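Local structure of major exported protein (Pseudomonas aeruginosa, 3HE1) at residues A41-T45 with E46-G50; V95-K98 with A99-L102. The protein is a secreted Hcp-family protein that probably forms hexameric rings as a structural component of the type VI secretion system. One frame throughout, in Å; residues are numbered along the deposited sequence.

Contact 1 (A41-T45 with E46-G50); sequences AGAFT and EDSVG
Thr45 caps the short helix 46-49, and Ser48 and Val49 fold back onto the loop that leads into it. The Thr45 hydroxyl does two jobs. OG1 accepts from Ser48 N at 3.2 Å, with an N-H···O angle of 161°, and donates to Gly42 O at 3.0 Å. With chi1 at 65°, OG1 stands between the backbone N and the carbonyl carbon of Thr45, where it can face the start of the helix. The Thr45 carbonyl accepts the first backbone bond of the helix: Val49 N reaches Thr45 O at 2.8 Å in a nearly straight bond.

The tight side lies around Ser48 and Val49, both buried. Ser48 OG gives a short bond to Ala43 O, 2.6 Å, arriving from above the carbonyl plane. The two methyls of Val49 meet the Phe44 ring differently. Val49 CG1 touches Phe44 CD1 at 3.5 Å, while Val49 CG2 sits over one face of the Phe44 ring in a CH-pi contact, 4.3 Å from its centroid. Tyr28 also meets this ring, edge-to-face.

The loose side carries Glu46 and Asp47. Both are exposed, and their carboxylates do not touch the loop 41-45. This side also borders the second subunit, where Arg122 and His177 of that subunit donate to Asp47 O.

The chemistry is that of an N-cap reinforced by the bond from the Ser48 hydroxyl to Ala43 O. Ala43 O and Thr45 O take donors from the helix, and the Thr45 hydroxyl links Ser48 N to Gly42 O. The single turn is thus tied to its loop, while the Asp47 carbonyl bonds across the subunit interface.

Contact 2 (V95-K98 with A99-L102); sequences VFDK and ASPL
Asp97, Lys98 and Ala99 form the turn into helix 100-109, and Asp97 caps it by reaching Ser100. The Asp97 CG lies between the backbone N and the carbonyl carbon (chi1 66°), which brings OD1 to the first turn. Asp97 OD1 accepts from Ser100 N at 2.8 Å, nearly along its C-O axis, though the N-H···O angle is only 132°. The same N-H is shared with Asp97 O, 3.3 Å from Ser100 N and well above that carbonyl plane.

The CB of Lys98 points away from the helix, though it touches Ala99 N, and the rest of the chain is extended. Lys98 O faces the helix: it lies 3.3 Å from Pro101 CD and 3.8 Å from Leu102 CG. It also accepts from Thr182 OG1 of the second subunit. Ala99 brings its CB to 3.5 Å from Asp97 OD1.

The Ser100 hydroxyl approaches the same carboxylate oxygen, Ser100 OG to Asp97 OD1 2.7 Å. Its proton is not settled, since Glu164 OE2 also bonds with OG. Phe96 packs instead against Trp120 and Tyr133 of the second subunit.

Asp97 OD1 thus accepts a backbone N-H and a salt bridge from Lys94, with the Ser100 hydroxyl close by. The N-H and the ammonium group would probably stabilise its negative charge at the helix N-terminus.

Contacts 1 and 2 are two helix starts with side-chain caps, in series along the chain and on the same side of its centre. Their centres lie about 9 Å apart, and they touch directly. Ser48 OG comes within 2.9 Å of Lys98 N, a probable hydrogen bond, and so joins the helix 46-49 to the turn before helix 100-109. Ser48 OG also packs on Asp97 CB at 3.4 Å. The extended Lys98 chain passes the loop 41-45, with Lys98 CD at 3.5 Å from Gly42 O and a weak bond from NZ to Ala41 O. Both contacts border the second subunit, and Ser180 of that chain packs on both Ser48 and Lys98.

Contact 1 (A41-T45 with E46-G50)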
loop_
_atom_site.group_PDB
_atom_site.type_symbol
_atom_site.label_atom_id
_atom_site.label_comp_id
_atom_site.label_asym_id
_atom_site.label_seq_id
_atom_site.Cartn_x
_atom_site.Cartn_y
_atom_site.Cartn_z
ATOM N N ALA A 41 24.568 -26.118 -12.171
ATOM C CA ALA A 41 25.086 -26.681 -13.423
ATOM C C ALA A 41 23.999 -26.925 -14.478
ATOM O O ALA A 41 23.052 -27.673 -14.237
ATOM C CB ALA A 41 25.838 -27.983 -13.142
ATOM N N GLY A 42 24.147 -26.308 -15.650
ATOM C CA GLY A 42 23.166 -26.465 -16.711
ATOM C C GLY A 42 21.804 -25.894 -16.350
ATOM O O GLY A 42 20.787 -26.216 -16.976
ATOM N N ALA A 43 21.798 -25.027 -15.339
ATOM C CA ALA A 43 20.574 -24.450 -14.801
ATOM C C ALA A 43 20.077 -23.176 -15.500
ATOM O O ALA A 43 18.919 -22.798 -15.318
ATOM C CB ALA A 43 20.720 -24.218 -13.299
ATOM N N PHE A 44 20.929 -22.498 -16.272
ATOM C CA PHE A 44 20.434 -21.430 -17.158
ATOM C C PHE A 44 20.627 -21.834 -18.616
ATOM O O PHE A 44 21.594 -21.427 -19.281
ATOM C CB PHE A 44 21.057 -20.054 -16.869
ATOM C CG PHE A 44 20.240 -18.882 -17.405
ATOM C CD1 PHE A 44 18.996 -18.577 -16.867
ATOM C CD2 PHE A 44 20.724 -18.086 -18.436
ATOM C CE1 PHE A 44 18.251 -17.508 -17.344
ATOM C CE2 PHE A 44 19.980 -17.013 -18.916
ATOM C CZ PHE A 44 18.745 -16.724 -18.366
ATOM N N THR A 45 19.685 -22.652 -19.080
ATOM C CA THR A 45 19.722 -23.266 -20.394
ATOM C C THR A 45 18.290 -23.354 -20.911
ATOM O O THR A 45 17.346 -23.161 -20.148
ATOM C CB THR A 45 20.331 -24.685 -20.320
ATOM O OG1 THR A 45 19.485 -25.542 -19.543
ATOM C CG2 THR A 45 21.712 -24.641 -19.677
ATOM N N GLU A 46 18.127 -23.634 -22.201
ATOM C CA GLU A 46 16.797 -23.823 -22.775
ATOM C C GLU A 46 15.971 -24.825 -21.972
ATOM O O GLU A 46 14.828 -24.555 -21.599
ATOM C CB GLU A 46 16.908 -24.326 -24.211
ATOM C CG GLU A 46 17.636 -23.394 -25.145
ATOM C CD GLU A 46 17.733 -23.959 -26.548
ATOM O OE1 GLU A 46 17.499 -25.178 -26.716
ATOM O OE2 GLU A 46 18.038 -23.183 -27.478
ATOM N N ASP A 47 16.550 -25.994 -21.724
ATOM C CA ASP A 47 15.869 -27.016 -20.941
ATOM C C ASP A 47 15.420 -26.445 -19.599
ATOM O O ASP A 47 14.260 -26.575 -19.221
ATOM C CB ASP A 47 16.779 -28.227 -20.711
ATOM C CG ASP A 47 16.911 -29.099 -21.940
ATOM O OD1 ASP A 47 16.163 -28.864 -22.914
ATOM O OD2 ASP A 47 17.762 -30.017 -21.931
ATOM N N SER A 48 16.340 -25.804 -18.885
ATOM C CA SER A 48 16.057 -25.358 -17.525
ATOM C C SER A 48 15.123 -24.148 -17.431
ATOM O O SER A 48 14.220 -24.129 -16.603
ATOM C CB SER A 48 17.350 -25.090 -16.755
ATOM O OG SER A 48 17.052 -24.565 -15.475
ATOM N N VAL A 49 15.331 -23.141 -18.274
ATOM C CA VAL A 49 14.540 -21.916 -18.162
ATOM C C VAL A 49 13.550 -21.708 -19.315
ATOM O O VAL A 49 12.602 -20.928 -19.200
ATOM C CB VAL A 49 15.434 -20.651 -17.948
ATOM C CG1 VAL A 49 16.224 -20.765 -16.648
ATOM C CG2 VAL A 49 16.365 -20.429 -19.126
ATOM N N GLY A 50 13.753 -22.421 -20.418
ATOM C CA GLY A 50 12.844 -22.302 -21.543
ATOM C C GLY A 50 13.094 -21.023 -22.314
ATOM O O GLY A 50 14.245 -20.679 -22.603
#

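Contact 2 (V95-K98 with A99-L102)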
loop_
_atom_site.group_PDB
_atom_site.type_symbol
_atom_site.label_atom_id
_atom_site.label_comp_id
_atom_site.label_asym_id
_atom_site.label_seq_id
_atom_site.Cartn_x
_atom_site.Cartn_y
_atom_site.Cartn_z
ATOM N N VAL A 95 13.470 -17.643 -10.816
ATOM C CA VAL A 95 12.256 -18.311 -11.297
ATOM C C VAL A 95 12.412 -19.835 -11.095
ATOM O O VAL A 95 13.514 -20.316 -10.832
ATOM C CB VAL A 95 11.999 -18.017 -12.791
ATOM C CG1 VAL A 95 11.378 -16.638 -12.993
ATOM C CG2 VAL A 95 13.289 -18.131 -13.567
ATOM N N PHE A 96 11.324 -20.594 -11.202
ATOM C CA PHE A 96 11.392 -22.061 -11.085
ATOM C C PHE A 96 12.370 -22.564 -12.150
ATOM O O PHE A 96 12.367 -22.054 -13.273
ATOM C CB PHE A 96 10.018 -22.717 -11.342
ATOM C CG PHE A 96 9.003 -22.561 -10.215
ATOM C CD1 PHE A 96 8.838 -21.368 -9.550
ATOM C CD2 PHE A 96 8.174 -23.620 -9.878
ATOM C CE1 PHE A 96 7.897 -21.241 -8.556
ATOM C CE2 PHE A 96 7.234 -23.498 -8.880
ATOM C CZ PHE A 96 7.095 -22.307 -8.216
ATOM N N ASP A 97 13.194 -23.558 -11.817
ATOM C CA ASP A 97 14.203 -24.056 -12.766
ATOM C C ASP A 97 14.807 -25.425 -12.407
ATOM O O ASP A 97 14.305 -26.122 -11.528
ATOM C CB ASP A 97 15.320 -23.022 -12.949
ATOM C CG ASP A 97 16.137 -22.809 -11.680
ATOM O OD1 ASP A 97 15.974 -23.600 -10.718
ATOM O OD2 ASP A 97 16.938 -21.845 -11.651
ATOM N N LYS A 98 15.888 -25.795 -13.098
ATOM C CA LYS A 98 16.564 -27.069 -12.868
ATOM C C LYS A 98 17.159 -27.196 -11.457
ATOM O O LYS A 98 17.152 -28.276 -10.865
ATOM C CB LYS A 98 17.654 -27.281 -13.916
ATOM C CG LYS A 98 18.667 -28.387 -13.552
ATOM C CD LYS A 98 19.656 -28.607 -14.701
ATOM C CE LYS A 98 20.502 -29.860 -14.524
ATOM N NZ LYS A 98 21.317 -30.133 -15.752
ATOM N N ALA A 99 17.663 -26.085 -10.928
ATOM C CA ALA A 99 18.245 -26.037 -9.587
ATOM C C ALA A 99 17.196 -26.187 -8.500
ATOM O O ALA A 99 17.470 -26.755 -7.450
ATOM C CB ALA A 99 18.987 -24.709 -9.398
ATOM N N SER A 100 16.001 -25.663 -8.769
ATOM C CA SER A 100 14.986 -25.453 -7.746
ATOM C C SER A 100 14.693 -26.683 -6.901
ATOM O O SER A 100 14.628 -26.582 -5.677
ATOM C CB SER A 100 13.688 -24.948 -8.378
ATOM O OG SER A 100 13.884 -23.707 -9.014
ATOM N N PRO A 101 14.488 -27.847 -7.548
ATOM C CA PRO A 101 14.220 -29.051 -6.756
ATOM C C PRO A 101 15.459 -29.416 -5.967
ATOM O O PRO A 101 15.367 -30.017 -4.896
ATOM C CB PRO A 101 13.925 -30.117 -7.817
ATOM C CG PRO A 101 13.575 -29.339 -9.065
ATOM C CD PRO A 101 14.439 -28.122 -8.994
ATOM N N LEU A 102 16.616 -29.022 -6.489
ATOM C CA LEU A 102 17.876 -29.282 -5.812
ATOM C C LEU A 102 18.008 -28.413 -4.574
ATOM O O LEU A 102 18.344 -28.916 -3.501
ATOM C CB LEU A 102 19.057 -29.080 -6.776
ATOM C CG LEU A 102 18.995 -29.948 -8.054
ATOM C CD1 LEU A 102 20.216 -29.769 -8.969
ATOM C CD2 LEU A 102 18.796 -31.431 -7.723
#